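Long-range contact in flagellin B1 (Methanocaldococcus jannaschii DSM 2661, PDB 5YA6), which binds a calcium ion in its soluble beta-rich domain and probably polymerises as a filament subunit of the archaellum, the archaeal swimming organelle: residues P133-V138 / T156-T161. Sequence-based numbering, arbitrary orientation.
Sequences PTRSEV and TPAAYT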
loop_
_atom_site.group_PDB
_atom_site.type_symbol
_atom_site.label_atom_id
_atom_site.label_comp_id
_atom_site.label_asym_id
_atom_site.label_seq_id
_atom_site.Cartn_x
_atom_site.Cartn_y
_atom_site.Cartn_z
ATOM N N PRO B 133 2.848 12.520 10.933
ATOM C CA PRO B 133 3.278 12.377 12.325
ATOM C C PRO B 133 3.844 11.011 12.627
ATOM O O PRO B 133 3.864 10.101 11.774
ATOM C CB PRO B 133 1.987 12.605 13.108
ATOM C CG PRO B 133 0.909 12.288 12.190
ATOM C CD PRO B 133 1.380 12.488 10.789
ATOM N N THR B 134 4.354 10.862 13.826
ATOM C CA THR B 134 4.951 9.615 14.249
ATOM C C THR B 134 3.907 8.462 14.208
ATOM O O THR B 134 2.695 8.690 14.327
ATOM C CB THR B 134 5.470 9.771 15.700
ATOM O OG1 THR B 134 4.417 10.205 16.550
ATOM C CG2 THR B 134 6.616 10.711 15.768
ATOM N N ARG B 135 4.420 7.249 13.970
ATOM C CA ARG B 135 3.637 5.988 14.021
ATOM C C ARG B 135 2.570 5.943 12.948
ATOM O O ARG B 135 1.497 5.389 13.177
ATOM C CB ARG B 135 3.034 5.767 15.395
ATOM C CG ARG B 135 4.088 5.759 16.489
ATOM C CD ARG B 135 3.577 4.969 17.674
ATOM N NE ARG B 135 2.476 5.641 18.333
ATOM C CZ ARG B 135 1.606 5.069 19.158
ATOM N NH1 ARG B 135 0.626 5.831 19.738
ATOM N NH2 ARG B 135 1.706 3.747 19.416
ATOM N N SER B 136 2.853 6.517 11.771
ATOM C CA SER B 136 1.904 6.624 10.711
ATOM C C SER B 136 2.189 5.526 9.635
ATOM O O SER B 136 3.312 5.357 9.125
ATOM C CB SER B 136 2.003 7.946 10.013
ATOM O OG SER B 136 1.429 9.003 10.773
ATOM N N GLU B 137 1.116 4.884 9.179
ATOM C CA GLU B 137 1.226 3.863 8.118
ATOM C C GLU B 137 1.102 4.518 6.748
ATOM O O GLU B 137 0.130 5.221 6.446
ATOM C CB GLU B 137 0.085 2.849 8.202
ATOM C CG GLU B 137 0.026 2.108 9.493
ATOM C CD GLU B 137 1.097 1.092 9.663
ATOM O OE1 GLU B 137 2.076 1.029 8.876
ATOM O OE2 GLU B 137 0.985 0.331 10.660
ATOM N N VAL B 138 2.073 4.235 5.881
ATOM C CA VAL B 138 2.049 4.658 4.496
ATOM C C VAL B 138 2.232 3.483 3.561
ATOM O O VAL B 138 3.151 2.691 3.770
ATOM C CB VAL B 138 3.193 5.707 4.192
ATOM C CG1 VAL B 138 3.032 6.212 2.760
ATOM C CG2 VAL B 138 3.006 6.913 5.117
ATOM N N THR B 156 6.032 5.171 9.925
ATOM C CA THR B 156 7.020 6.137 10.401
ATOM C C THR B 156 7.347 5.800 11.885
ATOM O O THR B 156 6.509 5.291 12.598
ATOM C CB THR B 156 6.563 7.588 10.309
ATOM O OG1 THR B 156 5.408 7.826 11.082
ATOM C CG2 THR B 156 6.309 7.908 8.843
ATOM N N PRO B 157 8.561 6.121 12.300
ATOM C CA PRO B 157 8.952 5.744 13.674
ATOM C C PRO B 157 8.151 6.525 14.706
ATOM O O PRO B 157 7.529 7.547 14.380
ATOM C CB PRO B 157 10.412 6.120 13.727
ATOM C CG PRO B 157 10.646 7.096 12.651
ATOM C CD PRO B 157 9.708 6.652 11.553
ATOM N N ALA B 158 8.169 6.049 15.961
ATOM C CA ALA B 158 7.449 6.678 17.036
ATOM C C ALA B 158 8.141 7.957 17.585
ATOM O O ALA B 158 7.549 8.685 18.357
ATOM C CB ALA B 158 7.262 5.639 18.158
ATOM N N ALA B 159 9.377 8.178 17.169
ATOM C CA ALA B 159 10.107 9.435 17.479
ATOM C C ALA B 159 10.954 9.823 16.299
ATOM O O ALA B 159 11.638 8.968 15.637
ATOM C CB ALA B 159 10.962 9.260 18.715
ATOM N N TYR B 160 10.898 11.132 15.991
ATOM C CA TYR B 160 11.764 11.675 14.986
ATOM C C TYR B 160 12.959 12.346 15.677
ATOM O O TYR B 160 12.742 13.363 16.378
ATOM C CB TYR B 160 11.029 12.694 14.127
ATOM C CG TYR B 160 9.807 12.140 13.343
ATOM C CD1 TYR B 160 9.873 10.931 12.683
ATOM C CD2 TYR B 160 8.637 12.815 13.303
ATOM C CE1 TYR B 160 8.793 10.451 11.955
ATOM C CE2 TYR B 160 7.526 12.339 12.596
ATOM C CZ TYR B 160 7.610 11.151 11.936
ATOM O OH TYR B 160 6.588 10.650 11.175
ATOM N N THR B 161 14.142 11.754 15.492
ATOM C CA THR B 161 15.382 12.116 16.212
ATOM C C THR B 161 16.423 12.866 15.417
ATOM O O THR B 161 17.394 13.351 16.037
ATOM C CB THR B 161 16.090 10.847 16.715
ATOM O OG1 THR B 161 16.628 10.141 15.591
ATOM C CG2 THR B 161 15.134 9.965 17.419
#
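The hydroxyl of Thr-156 is gripped twice by the turn across from it: its OG1 donates to the carbonyl oxygen of Pro-133 at 2.8 Å and accepts a hydrogen bond from the amide N-H of Ser-136 (N to OG1 3.0 Å), the latter bond nearly straight at 169°. What puts OG1 there is the first torsion of Thr-156 (chi1 61°), which sets the oxygen between the backbone N and carbonyl carbon while CG2 stands anti to the carbonyl carbon. The Pro-133 oxygen has a second donor in Ser-136 OG, which approaches from above the carbonyl plane, so one threonine hydroxyl and one serine hydroxyl tie together a turn that has no regular secondary structure. Backbone bonds complete the join. Thr-156 N reaches Ser-136 O at 2.8 Å, and the amide of Arg-135 donates a hydrogen bond to Pro-157 O (N to O 3.2 Å), coming in from above the plane of that carbonyl. Farther along, Thr-134 lays its CG2 methyl over one face of the Tyr-160 ring, a CH-pi contact 3.9 Å from the centroid, and the phenol OH bonds Ile-132 O. Arg-135 CG lies against Ala-158 CB at 3.6 Å. The contact thus bridges the loop leading into strand 137-143 and the one leaving its antiparallel partner, strand 150-155, outermost of the sheet within this chain, with Thr-156 also packed on Ile-29 of strand 28-38 and Leu-167 of strand 164-168.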